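Local coordinates for putative peptidase M23 (Pseudomonas aeruginosa PAO1, PDB 2HSI), which is of unknown function but probably acts as a zinc-dependent metalloendopeptidase of the M23 type, at residues L152-P157 and A274-A279; L148-M153 and A195-K200; P59-R64 and Q220-M225; I71-I76 and V264-A269; K212-D217 and C227-I232. All coordinates share one frame; numbering follows the deposited sequence.

How the contacts relate
Contacts 3 and 4, with centres about 6 Å apart, lie side by side where the six-stranded sheet of the N-terminal part meets the sheet of the M23 part; their first segments are on neighbouring strands 58-64 and 70-75, their second on neighbouring strands 222-229 and 260-266. Each pairs segments more than 150 residues apart, and so joins the two parts. Contacts 1 and 2 share Leu152 and Met153 in the loop after helix 127-141, which reaches helix 273-277 in one and the start of strand 199-207 in the other. Contact 5, about 20 Å from contact 3 and 21 Å from contact 4, centre to centre, closes within the M23 part, near the zinc.

Contact 1 (L152-P157 and A274-A279); sequences LMLDKP and AIFIGA
Leu154 and Phe276 form the close-packed part of this contact. The backbone N of Leu154 donates to Phe276 O at 2.9 Å with an N-H...O angle of 152°, and it comes in from above the carbonyl plane, 40° out of it. Beside this bond the two side chains run in the same direction, with Leu154 CD1 3.7 Å from Phe276 CB. Leu152 O meets the edge of the phenylalanine ring in its plane, 3.5 Å from CD1. Phe222, Leu266 and Leu31 also pack on Phe276, and Trp262 and Pro196 on Leu154, so both are buried. On the next residue, the CG2 methyl of Ile277 lies 3.4 Å from Leu154 O.

Toward the surface the contact thins out. Met153 keeps CG anti to its own backbone N (chi1 -174°) and runs on extended, which lays the chain over the end of the helix: CG is 3.5 Å from Phe276 O, while CE reaches only to 3.9 Å from Ile277 O. Lys156 crosses Ile277 at about a right angle and touches it through its aliphatic CG, its amino group leading off to Gly160 O. Asp155 turns to Arg242 instead.

Gly278 leaves the helix with positive phi; Ala279 N bonds back to Ala274 O at 2.7 Å and Gly278 N, weakly, to Ile275 O. The helix 273-277 thus finishes in a Schellman motif, and a passing extended segment takes up the Phe276 carbonyl of its last turn.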
# COMPACT_ATOMS: atom_id res chain seq x y z
N LEU A 152 -0.94 7.62 8.55
CA LEU A 152 -1.39 7.54 7.17
C LEU A 152 -0.47 8.32 6.25
O LEU A 152 -0.28 7.95 5.09
CB LEU A 152 -2.84 8.00 7.01
CG LEU A 152 -3.95 7.26 7.75
CD1 LEU A 152 -5.29 7.91 7.40
CD2 LEU A 152 -3.98 5.77 7.43
N MET A 153 0.10 9.41 6.77
CA MET A 153 1.19 10.08 6.09
C MET A 153 2.45 9.28 6.38
O MET A 153 2.85 9.12 7.54
CB MET A 153 1.36 11.53 6.53
CG MET A 153 2.42 12.28 5.71
SD MET A 153 2.63 14.03 6.09
CE MET A 153 3.70 14.54 4.73
N LEU A 154 3.07 8.78 5.32
CA LEU A 154 4.18 7.83 5.42
C LEU A 154 5.53 8.52 5.31
O LEU A 154 5.66 9.53 4.61
CB LEU A 154 4.05 6.76 4.33
CG LEU A 154 2.79 5.90 4.32
CD1 LEU A 154 2.83 4.89 3.19
CD2 LEU A 154 2.60 5.22 5.66
N ASP A 155 6.52 7.97 6.01
CA ASP A 155 7.89 8.40 5.82
C ASP A 155 8.42 7.80 4.55
O ASP A 155 8.02 6.70 4.16
CB ASP A 155 8.78 7.94 6.97
CG ASP A 155 8.42 8.57 8.29
OD1 ASP A 155 7.78 9.64 8.32
OD2 ASP A 155 8.81 7.99 9.32
N LYS A 156 9.33 8.51 3.89
CA LYS A 156 10.15 7.93 2.84
C LYS A 156 10.93 6.76 3.45
O LYS A 156 11.49 6.89 4.54
CB LYS A 156 11.13 8.97 2.28
CG LYS A 156 10.48 10.03 1.43
CD LYS A 156 11.46 11.15 1.10
CE LYS A 156 12.56 10.65 0.20
NZ LYS A 156 13.55 11.73 -0.10
N PRO A 157 10.91 5.60 2.78
CA PRO A 157 11.63 4.43 3.27
C PRO A 157 13.15 4.51 3.14
O PRO A 157 13.87 3.78 3.82
CB PRO A 157 11.07 3.28 2.44
CG PRO A 157 10.51 3.91 1.24
CD PRO A 157 10.19 5.33 1.53
N ALA A 274 3.85 8.27 -3.79
CA ALA A 274 4.15 9.71 -3.67
C ALA A 274 3.02 10.50 -2.97
O ALA A 274 3.30 11.49 -2.31
CB ALA A 274 4.47 10.32 -5.04
N ILE A 275 1.78 10.05 -3.12
CA ILE A 275 0.62 10.64 -2.43
C ILE A 275 0.83 10.67 -0.91
O ILE A 275 0.62 11.69 -0.25
CB ILE A 275 -0.69 9.88 -2.80
CG1 ILE A 275 -1.01 10.04 -4.30
CG2 ILE A 275 -1.90 10.31 -1.92
CD1 ILE A 275 -2.10 9.14 -4.79
N PHE A 276 1.32 9.55 -0.38
CA PHE A 276 1.49 9.35 1.05
C PHE A 276 2.68 10.09 1.66
O PHE A 276 2.71 10.32 2.87
CB PHE A 276 1.60 7.85 1.35
CG PHE A 276 0.38 7.08 0.94
CD1 PHE A 276 -0.67 6.89 1.83
CD2 PHE A 276 0.27 6.57 -0.35
CE1 PHE A 276 -1.80 6.20 1.46
CE2 PHE A 276 -0.87 5.88 -0.73
CZ PHE A 276 -1.91 5.69 0.18
N ILE A 277 3.65 10.45 0.84
CA ILE A 277 4.82 11.20 1.32
C ILE A 277 4.69 12.70 1.03
O ILE A 277 5.56 13.49 1.41
CB ILE A 277 6.17 10.60 0.79
CG1 ILE A 277 6.27 10.69 -0.73
CG2 ILE A 277 6.35 9.14 1.28
CD1 ILE A 277 7.59 10.19 -1.32
N GLY A 278 3.60 13.08 0.36
CA GLY A 278 3.32 14.47 0.00
C GLY A 278 3.93 14.94 -1.31
O GLY A 278 4.22 16.13 -1.46
N ALA A 279 4.10 14.02 -2.27
CA ALA A 279 4.81 14.31 -3.52
C ALA A 279 4.00 14.06 -4.81
O ALA A 279 4.59 13.85 -5.87
CB ALA A 279 6.14 13.55 -3.55

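Contact 2 (L148-M153 and A195-K200); sequences LPSNLM and APAAGK
Ser150 and Asn151 supply both direct hydrogen bonds of this contact, each from its side chain to the backbone of the turn at Pro196-Ala198. Ala198 N points at Ser150 OG over 3.1 Å, nearly straight at 165°. Asn151 ND2 uses one of its hydrogens for Pro196 O at 3.1 Å, in the carbonyl plane and on a lone pair, and the other for Met153 O in its own loop at 2.8 Å. Both acceptors lie close to the amide plane, so the two bonds hold that plane in a fixed orientation. The group gets there because CG sits between the backbone N and the carbonyl carbon (chi1 46°), folded back over the main chain.

A water adds a bridge, donating to Ala198 O at 2.7 Å and accepting from Ser150 N at 2.9 Å; Ala198 O is also bonded by His218 ND1. Asn151 O, by contrast, is buried with no partner in the model.

Van der Waals contact is limited: the methyl of Ala197 lies against the amide of Asn151, 3.3 Å from OD1, and the methyl of Ala198 against Ser150 CB at 3.8 Å.

What results is a polar, side-chain-to-backbone join between two loops, placed where the chain enters strand 199-207 of the antiparallel sheet characteristic of M23 peptidases.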
# COMPACT_ATOMS: atom_id res chain seq x y z
N LEU A 148 -5.62 -0.49 13.13
CA LEU A 148 -5.51 0.84 12.52
C LEU A 148 -4.03 1.17 12.31
O LEU A 148 -3.21 0.96 13.21
CB LEU A 148 -6.17 1.90 13.42
CG LEU A 148 -7.68 1.80 13.69
CD1 LEU A 148 -8.08 2.58 14.95
CD2 LEU A 148 -8.52 2.26 12.50
N PRO A 149 -3.69 1.69 11.11
CA PRO A 149 -2.37 2.20 10.81
C PRO A 149 -1.87 3.24 11.81
O PRO A 149 -2.64 4.09 12.30
CB PRO A 149 -2.55 2.84 9.44
CG PRO A 149 -3.62 2.02 8.81
CD PRO A 149 -4.58 1.80 9.95
N SER A 150 -0.58 3.14 12.12
CA SER A 150 0.08 4.06 13.05
C SER A 150 0.10 5.48 12.51
O SER A 150 -0.08 6.44 13.26
CB SER A 150 1.51 3.58 13.36
OG SER A 150 2.42 3.87 12.29
N ASN A 151 0.29 5.61 11.20
CA ASN A 151 0.28 6.89 10.51
C ASN A 151 -0.14 6.70 9.07
O ASN A 151 0.25 5.70 8.43
CB ASN A 151 1.65 7.58 10.57
CG ASN A 151 2.81 6.64 10.25
OD1 ASN A 151 3.02 5.64 10.94
ND2 ASN A 151 3.58 6.97 9.23
N LEU A 152 -0.94 7.62 8.55
CA LEU A 152 -1.39 7.54 7.17
C LEU A 152 -0.47 8.32 6.25
O LEU A 152 -0.28 7.95 5.09
CB LEU A 152 -2.84 8.00 7.01
CG LEU A 152 -3.95 7.26 7.75
CD1 LEU A 152 -5.29 7.91 7.40
CD2 LEU A 152 -3.98 5.77 7.43
N MET A 153 0.10 9.41 6.77
CA MET A 153 1.19 10.08 6.09
C MET A 153 2.45 9.28 6.38
O MET A 153 2.85 9.12 7.54
CB MET A 153 1.36 11.53 6.53
CG MET A 153 2.42 12.28 5.71
SD MET A 153 2.63 14.03 6.09
CE MET A 153 3.70 14.54 4.73
N ALA A 195 10.78 1.14 7.64
CA ALA A 195 9.31 1.02 7.61
C ALA A 195 8.67 2.41 7.55
O ALA A 195 8.92 3.24 8.42
CB ALA A 195 8.81 0.25 8.81
N PRO A 196 7.87 2.67 6.50
CA PRO A 196 7.17 3.97 6.34
C PRO A 196 6.12 4.25 7.42
O PRO A 196 5.82 5.42 7.69
CB PRO A 196 6.48 3.82 4.96
CG PRO A 196 7.22 2.73 4.26
CD PRO A 196 7.61 1.77 5.36
N ALA A 197 5.57 3.17 7.99
CA ALA A 197 4.68 3.19 9.15
C ALA A 197 4.92 1.90 9.90
O ALA A 197 5.55 0.99 9.35
CB ALA A 197 3.21 3.26 8.71
N ALA A 198 4.37 1.77 11.11
CA ALA A 198 4.47 0.50 11.85
C ALA A 198 3.69 -0.59 11.13
O ALA A 198 2.79 -0.32 10.35
CB ALA A 198 3.96 0.66 13.28
N GLY A 199 4.06 -1.84 11.39
CA GLY A 199 3.35 -2.95 10.76
C GLY A 199 3.94 -4.30 11.04
O GLY A 199 5.00 -4.41 11.67
N LYS A 200 3.26 -5.34 10.57
CA LYS A 200 3.71 -6.71 10.74
C LYS A 200 4.23 -7.23 9.39
O LYS A 200 3.60 -7.01 8.35
CB LYS A 200 2.56 -7.58 11.27
CG LYS A 200 2.94 -9.03 11.55
CD LYS A 200 1.73 -9.85 12.00
CE LYS A 200 1.25 -9.42 13.37
NZ LYS A 200 0.47 -10.48 14.05
O HOH W 1 0.41 0.49 11.37

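Contact 3 (P59-R64 and Q220-M225); sequences PVLVVR and QGFISM
Gln220 reaches Val62 from the tip of the hairpin formed by strands 213-219 and 222-229. Gln220 and Gly221 are its two turn residues, both with positive phi (52° and 78°), as in a type I' turn. The hairpin belongs to the M23 sheet, whereas strand 58-64 is part of the six-stranded antiparallel sheet in the N-terminal part of the protein, consistent with an E-set domain; the contact therefore joins the two.

The extended side chain of Gln220 crosses Leu61 at about a right angle, with its CB 3.8 Å from Leu61 CD1. At its end OE1 accepts from Val62 N at 3.0 Å and 168°, the donor being tilted from the carbonyl plane. NE2 hands a hydrogen to a water at 3.1 Å, and the water donates in turn to Val62 O at 2.8 Å. The amide thus serves both polar backbone atoms of one residue, one directly and one through the water, and a further bond from NE2 to Pro146 O helps fix its rotation. The carbonyl O of Gln220 rests against Leu61 CB at 3.6 Å.

Gly221 continues the turn without a side chain. With Phe222 the chain is entering its strand and the contact becomes apolar: the ring leads off toward His218 and Val264, leaving its CB as the near point. Leu61, already touching Leu266 and Pro149, closes the contact with its second methyl, CD2 lying 4.3 Å from Phe222 CB.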
# COMPACT_ATOMS: atom_id res chain seq x y z
N PRO A 59 -12.35 -5.45 0.95
CA PRO A 59 -12.45 -4.63 2.18
C PRO A 59 -11.50 -3.44 2.17
O PRO A 59 -10.36 -3.55 1.69
CB PRO A 59 -12.12 -5.64 3.30
CG PRO A 59 -11.32 -6.69 2.64
CD PRO A 59 -11.86 -6.81 1.25
N VAL A 60 -11.98 -2.31 2.70
CA VAL A 60 -11.32 -1.02 2.61
C VAL A 60 -10.98 -0.48 4.01
O VAL A 60 -11.74 -0.69 4.96
CB VAL A 60 -12.24 -0.02 1.84
CG1 VAL A 60 -11.80 1.41 1.99
CG2 VAL A 60 -12.32 -0.41 0.38
N LEU A 61 -9.84 0.22 4.12
CA LEU A 61 -9.39 0.92 5.34
C LEU A 61 -10.39 1.97 5.82
O LEU A 61 -10.78 2.88 5.08
CB LEU A 61 -8.03 1.58 5.09
CG LEU A 61 -7.43 2.56 6.12
CD1 LEU A 61 -7.23 1.87 7.44
CD2 LEU A 61 -6.12 3.14 5.62
N VAL A 62 -10.81 1.81 7.07
CA VAL A 62 -11.78 2.70 7.70
C VAL A 62 -11.18 3.30 8.98
O VAL A 62 -10.71 2.56 9.86
CB VAL A 62 -13.12 1.96 8.01
CG1 VAL A 62 -14.07 2.83 8.81
CG2 VAL A 62 -13.81 1.48 6.72
N VAL A 63 -11.15 4.62 9.06
CA VAL A 63 -10.57 5.32 10.21
C VAL A 63 -11.46 6.50 10.59
O VAL A 63 -12.23 6.99 9.77
CB VAL A 63 -9.11 5.85 9.93
CG1 VAL A 63 -8.15 4.70 9.61
CG2 VAL A 63 -9.07 6.89 8.81
N ARG A 64 -11.38 6.94 11.84
CA ARG A 64 -11.98 8.22 12.23
C ARG A 64 -11.10 9.36 11.72
O ARG A 64 -9.88 9.30 11.83
CB ARG A 64 -12.16 8.32 13.74
CG ARG A 64 -13.35 7.53 14.29
CD ARG A 64 -13.61 7.93 15.74
NE ARG A 64 -14.59 7.08 16.41
CZ ARG A 64 -15.91 7.25 16.34
NH1 ARG A 64 -16.43 8.24 15.62
NH2 ARG A 64 -16.71 6.42 16.98
N GLN A 220 -5.51 -3.23 7.97
CA GLN A 220 -6.71 -3.01 7.14
C GLN A 220 -6.40 -2.81 5.66
O GLN A 220 -6.88 -1.87 5.02
CB GLN A 220 -7.60 -1.87 7.70
CG GLN A 220 -8.21 -2.18 9.06
CD GLN A 220 -9.33 -1.23 9.44
OE1 GLN A 220 -10.05 -0.69 8.59
NE2 GLN A 220 -9.52 -1.04 10.74
N GLY A 221 -5.57 -3.70 5.14
CA GLY A 221 -5.21 -3.73 3.73
C GLY A 221 -4.18 -2.72 3.27
O GLY A 221 -3.79 -2.73 2.10
N PHE A 222 -3.77 -1.83 4.18
CA PHE A 222 -2.78 -0.79 3.90
C PHE A 222 -1.42 -1.45 4.02
O PHE A 222 -0.98 -1.77 5.12
CB PHE A 222 -2.92 0.34 4.91
CG PHE A 222 -2.08 1.56 4.64
CD1 PHE A 222 -1.73 1.94 3.35
CD2 PHE A 222 -1.69 2.39 5.70
CE1 PHE A 222 -0.99 3.10 3.12
CE2 PHE A 222 -0.94 3.55 5.49
CZ PHE A 222 -0.59 3.90 4.20
N ILE A 223 -0.77 -1.68 2.89
CA ILE A 223 0.41 -2.57 2.83
C ILE A 223 1.56 -1.93 2.03
O ILE A 223 1.35 -1.42 0.92
CB ILE A 223 -0.00 -3.96 2.23
CG1 ILE A 223 -0.89 -4.74 3.23
CG2 ILE A 223 1.24 -4.82 1.80
CD1 ILE A 223 -1.68 -5.88 2.63
N SER A 224 2.77 -1.96 2.59
CA SER A 224 3.99 -1.63 1.84
C SER A 224 4.69 -2.91 1.38
O SER A 224 4.78 -3.88 2.12
CB SER A 224 4.96 -0.79 2.65
OG SER A 224 4.48 0.54 2.81
N MET A 225 5.19 -2.88 0.15
CA MET A 225 6.02 -3.96 -0.37
C MET A 225 7.34 -3.36 -0.83
O MET A 225 7.36 -2.25 -1.39
CB MET A 225 5.30 -4.70 -1.50
CG MET A 225 6.10 -5.83 -2.18
SD MET A 225 7.28 -5.24 -3.43
CE MET A 225 6.96 -6.40 -4.76
O HOH W 2 -11.89 0.80 11.65

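Contact 4 (I71-I76 and V264-A269); sequences IAVVGI and VSLNDA
Asn267 grips Gly75 by both of its backbone polar groups. Gly75 N donates to Asn267 OD1 at 2.7 Å and 162°, in the carbonyl plane and on a lone pair. Asn267 ND2 gives one of its hydrogens to Gly75 O at 2.9 Å, in a bond that is almost straight at 175°. One side-chain amide thus pairs with the strand much as a neighbouring backbone would. OD1 has a second donor in a water 2.7 Å away, which also donates to Val73 O at 2.7 Å, so that carbonyl is satisfied as well.

The asparagine is presented by a tight turn in its own segment, where Leu266 N bonds to Ala269 O at 3.0 Å and Ala269 N returns to Leu266 O at 2.8 Å. Asp268, the other turn residue, faces away and makes salt bridges to Arg270, Lys58 and Arg142.

Next to the amide the packing is close because Gly75 carries no side chain: Leu266 CB comes to 3.8 Å from Gly75 CA, and the methyl of Ala269 lies over the Gly75 carbonyl. Leu266 CD1 meets Val73 CG1 at 4.1 Å.

Strands 71-75 and 264-266 do not pair directly but run at 120° to each other. Val60 and Tyr55 flank Asn267 and Val39 of strand 39-43 packs on Leu266, so the end of strand 260-266 and its turn abut the N-terminal sheet, while helix 273-277 follows strand 269-271 in the chain.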
# COMPACT_ATOMS: atom_id res chain seq x y z
N ILE A 71 -14.33 7.68 7.98
CA ILE A 71 -14.02 7.85 6.57
C ILE A 71 -13.39 6.57 6.03
O ILE A 71 -12.74 5.83 6.78
CB ILE A 71 -13.08 9.08 6.32
CG1 ILE A 71 -11.87 9.04 7.26
CG2 ILE A 71 -13.84 10.41 6.46
CD1 ILE A 71 -10.73 9.98 6.88
N ALA A 72 -13.61 6.28 4.75
CA ALA A 72 -12.84 5.24 4.06
C ALA A 72 -11.69 5.88 3.29
O ALA A 72 -11.84 6.97 2.71
CB ALA A 72 -13.73 4.42 3.13
N VAL A 73 -10.54 5.22 3.27
CA VAL A 73 -9.37 5.67 2.52
C VAL A 73 -9.17 4.59 1.47
O VAL A 73 -8.70 3.49 1.79
CB VAL A 73 -8.12 5.86 3.44
CG1 VAL A 73 -6.89 6.25 2.63
CG2 VAL A 73 -8.39 6.93 4.50
N VAL A 74 -9.56 4.91 0.24
CA VAL A 74 -9.84 3.91 -0.80
C VAL A 74 -8.78 3.96 -1.88
O VAL A 74 -8.54 5.02 -2.47
CB VAL A 74 -11.24 4.14 -1.47
CG1 VAL A 74 -11.60 3.00 -2.43
CG2 VAL A 74 -12.35 4.31 -0.43
N GLY A 75 -8.14 2.83 -2.15
CA GLY A 75 -7.17 2.73 -3.24
C GLY A 75 -7.89 2.53 -4.57
O GLY A 75 -8.77 1.67 -4.67
N ILE A 76 -7.52 3.32 -5.58
CA ILE A 76 -8.14 3.24 -6.90
C ILE A 76 -7.17 2.59 -7.89
O ILE A 76 -6.12 3.15 -8.19
CB ILE A 76 -8.55 4.64 -7.44
CG1 ILE A 76 -9.29 5.46 -6.37
CG2 ILE A 76 -9.37 4.51 -8.73
CD1 ILE A 76 -10.58 4.84 -5.85
N VAL A 264 2.86 0.59 -2.63
CA VAL A 264 1.85 0.82 -1.59
C VAL A 264 0.51 0.30 -2.11
O VAL A 264 0.10 0.63 -3.22
CB VAL A 264 1.71 2.30 -1.17
CG1 VAL A 264 0.49 2.51 -0.25
CG2 VAL A 264 2.97 2.78 -0.47
N SER A 265 -0.15 -0.52 -1.30
CA SER A 265 -1.43 -1.08 -1.66
C SER A 265 -2.49 -0.68 -0.64
O SER A 265 -2.21 -0.54 0.55
CB SER A 265 -1.32 -2.60 -1.78
OG SER A 265 -2.49 -3.22 -2.31
N LEU A 266 -3.71 -0.49 -1.14
CA LEU A 266 -4.90 -0.27 -0.32
C LEU A 266 -6.01 -1.04 -1.00
O LEU A 266 -6.17 -0.94 -2.22
CB LEU A 266 -5.30 1.22 -0.30
CG LEU A 266 -4.58 2.20 0.63
CD1 LEU A 266 -4.86 3.62 0.15
CD2 LEU A 266 -5.05 2.03 2.07
N ASN A 267 -6.77 -1.80 -0.21
CA ASN A 267 -7.85 -2.67 -0.72
C ASN A 267 -7.50 -3.44 -1.99
O ASN A 267 -8.28 -3.46 -2.95
CB ASN A 267 -9.20 -1.92 -0.87
CG ASN A 267 -9.09 -0.61 -1.64
OD1 ASN A 267 -8.89 0.45 -1.05
ND2 ASN A 267 -9.19 -0.68 -2.97
N ASP A 268 -6.31 -4.06 -1.99
CA ASP A 268 -5.79 -4.79 -3.15
C ASP A 268 -5.69 -3.96 -4.44
O ASP A 268 -5.94 -4.45 -5.55
CB ASP A 268 -6.56 -6.10 -3.38
CG ASP A 268 -5.84 -7.08 -4.30
OD1 ASP A 268 -4.59 -7.07 -4.35
OD2 ASP A 268 -6.54 -7.87 -4.98
N ALA A 269 -5.33 -2.68 -4.27
CA ALA A 269 -5.06 -1.80 -5.39
C ALA A 269 -3.72 -1.11 -5.16
O ALA A 269 -3.55 -0.40 -4.15
CB ALA A 269 -6.18 -0.77 -5.53
O HOH W 3 -8.45 0.76 1.59

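Contact 5 (K212-D217 and C227-I232); sequences KTVFVD and CHLSKI
The backbones of Lys212 and Leu229 come together where both segments turn a corner: Leu229 N donates to Lys212 O at 3.0 Å and 167°, in the carbonyl plane and on a lone pair, and the same oxygen receives a CA-H...O contact from Cys227 CA at 3.4 Å.

Of the side chains, Lys212 does most of the touching, and does it with carbon. Its CB lies 3.3 Å from Leu229 O, and the chain then follows the backbone of the other segment until CE is 3.3 Å from Ser230 O. A bend at its last torsion (chi4 -52°) takes the amino group off to a salt bridge with Asp206. Ile232 approaches from the strand that follows, placing CD1 against Lys212 CB at 3.8 Å and close to Thr213 O. Leu229 passes Val214 at about a right angle, the two methyls CD2 and CG1 meeting at 3.9 Å. On the other side of the strand from Val214, Thr213 OG1 sits 3.5 Å from Cys227 CB, although its polar partner is Gly211 O.

His228 points away from Lys212-Asp217; its ND1 bonds to Thr252 O, its ring meets that of the zinc ligand His259, and the His228 side chain is about 6 Å from the zinc. Thr252 OG1 also bonds to Lys212 N and Leu229 O. The Leu229 N to Lys212 O bond and the aliphatic contacts around it are consistent with holding the corner at His228, and so probably help to place its ring beside the zinc site.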
# COMPACT_ATOMS: atom_id res chain seq x y z
N LYS A 212 14.68 -10.42 -3.53
CA LYS A 212 14.36 -10.42 -2.10
C LYS A 212 13.27 -9.40 -1.83
O LYS A 212 13.42 -8.21 -2.10
CB LYS A 212 15.59 -10.17 -1.22
CG LYS A 212 16.70 -11.21 -1.38
CD LYS A 212 17.74 -11.09 -0.28
CE LYS A 212 19.05 -11.74 -0.69
NZ LYS A 212 18.88 -13.14 -1.17
N THR A 213 12.14 -9.90 -1.34
CA THR A 213 10.91 -9.13 -1.28
C THR A 213 10.38 -9.22 0.13
O THR A 213 10.40 -10.29 0.71
CB THR A 213 9.86 -9.67 -2.28
OG1 THR A 213 10.42 -9.64 -3.60
CG2 THR A 213 8.56 -8.84 -2.27
N VAL A 214 9.92 -8.08 0.66
CA VAL A 214 9.30 -8.04 1.98
C VAL A 214 7.99 -7.24 1.94
O VAL A 214 7.93 -6.17 1.35
CB VAL A 214 10.29 -7.51 3.08
CG1 VAL A 214 10.87 -6.12 2.74
CG2 VAL A 214 9.65 -7.54 4.46
N PHE A 215 6.93 -7.80 2.53
CA PHE A 215 5.64 -7.12 2.67
C PHE A 215 5.40 -6.76 4.13
O PHE A 215 5.51 -7.63 5.01
CB PHE A 215 4.49 -8.05 2.26
CG PHE A 215 4.34 -8.27 0.77
CD1 PHE A 215 3.17 -7.89 0.13
CD2 PHE A 215 5.31 -8.93 0.03
CE1 PHE A 215 2.98 -8.14 -1.22
CE2 PHE A 215 5.13 -9.16 -1.33
CZ PHE A 215 3.97 -8.76 -1.95
N VAL A 216 5.03 -5.50 4.38
CA VAL A 216 4.68 -5.00 5.71
C VAL A 216 3.21 -4.55 5.76
O VAL A 216 2.79 -3.64 5.03
CB VAL A 216 5.59 -3.83 6.15
CG1 VAL A 216 5.20 -3.32 7.53
CG2 VAL A 216 7.06 -4.24 6.14
N ASP A 217 2.45 -5.21 6.62
CA ASP A 217 1.03 -4.92 6.78
C ASP A 217 0.83 -3.81 7.82
O ASP A 217 0.97 -4.04 9.01
CB ASP A 217 0.28 -6.21 7.14
CG ASP A 217 -1.20 -6.00 7.44
OD1 ASP A 217 -1.78 -5.01 6.96
OD2 ASP A 217 -1.79 -6.85 8.15
N CYS A 227 11.02 -4.68 -2.87
CA CYS A 227 11.65 -5.78 -3.58
C CYS A 227 13.05 -5.42 -4.10
O CYS A 227 13.49 -4.28 -3.97
CB CYS A 227 10.75 -6.30 -4.69
SG CYS A 227 10.34 -5.07 -5.94
N HIS A 228 13.73 -6.43 -4.65
CA HIS A 228 15.14 -6.37 -5.10
C HIS A 228 16.14 -6.10 -3.97
O HIS A 228 17.22 -5.61 -4.24
CB HIS A 228 15.36 -5.36 -6.24
CG HIS A 228 14.38 -5.49 -7.37
ND1 HIS A 228 14.35 -6.58 -8.20
CD2 HIS A 228 13.41 -4.65 -7.80
CE1 HIS A 228 13.40 -6.42 -9.10
NE2 HIS A 228 12.81 -5.26 -8.88
N LEU A 229 15.81 -6.45 -2.73
CA LEU A 229 16.70 -6.16 -1.59
C LEU A 229 17.97 -7.00 -1.65
O LEU A 229 17.95 -8.11 -2.16
CB LEU A 229 15.99 -6.41 -0.25
CG LEU A 229 15.10 -5.28 0.30
CD1 LEU A 229 13.90 -5.04 -0.58
CD2 LEU A 229 14.64 -5.59 1.71
N SER A 230 19.08 -6.47 -1.13
CA SER A 230 20.30 -7.25 -0.97
C SER A 230 20.24 -8.08 0.33
O SER A 230 20.81 -9.17 0.42
CB SER A 230 21.52 -6.32 -0.97
OG SER A 230 21.46 -5.38 0.11
N LYS A 231 19.51 -7.56 1.31
CA LYS A 231 19.50 -8.09 2.66
C LYS A 231 18.12 -7.80 3.24
O LYS A 231 17.58 -6.70 3.02
CB LYS A 231 20.57 -7.36 3.48
CG LYS A 231 21.55 -8.22 4.25
CD LYS A 231 21.14 -8.33 5.71
CE LYS A 231 22.31 -8.69 6.64
NZ LYS A 231 23.48 -7.78 6.54
N ILE A 232 17.53 -8.78 3.92
CA ILE A 232 16.31 -8.61 4.71
C ILE A 232 16.65 -8.86 6.19
O ILE A 232 17.15 -9.93 6.54
CB ILE A 232 15.17 -9.57 4.23
CG1 ILE A 232 14.71 -9.21 2.81
CG2 ILE A 232 13.97 -9.55 5.20
CD1 ILE A 232 13.81 -10.23 2.15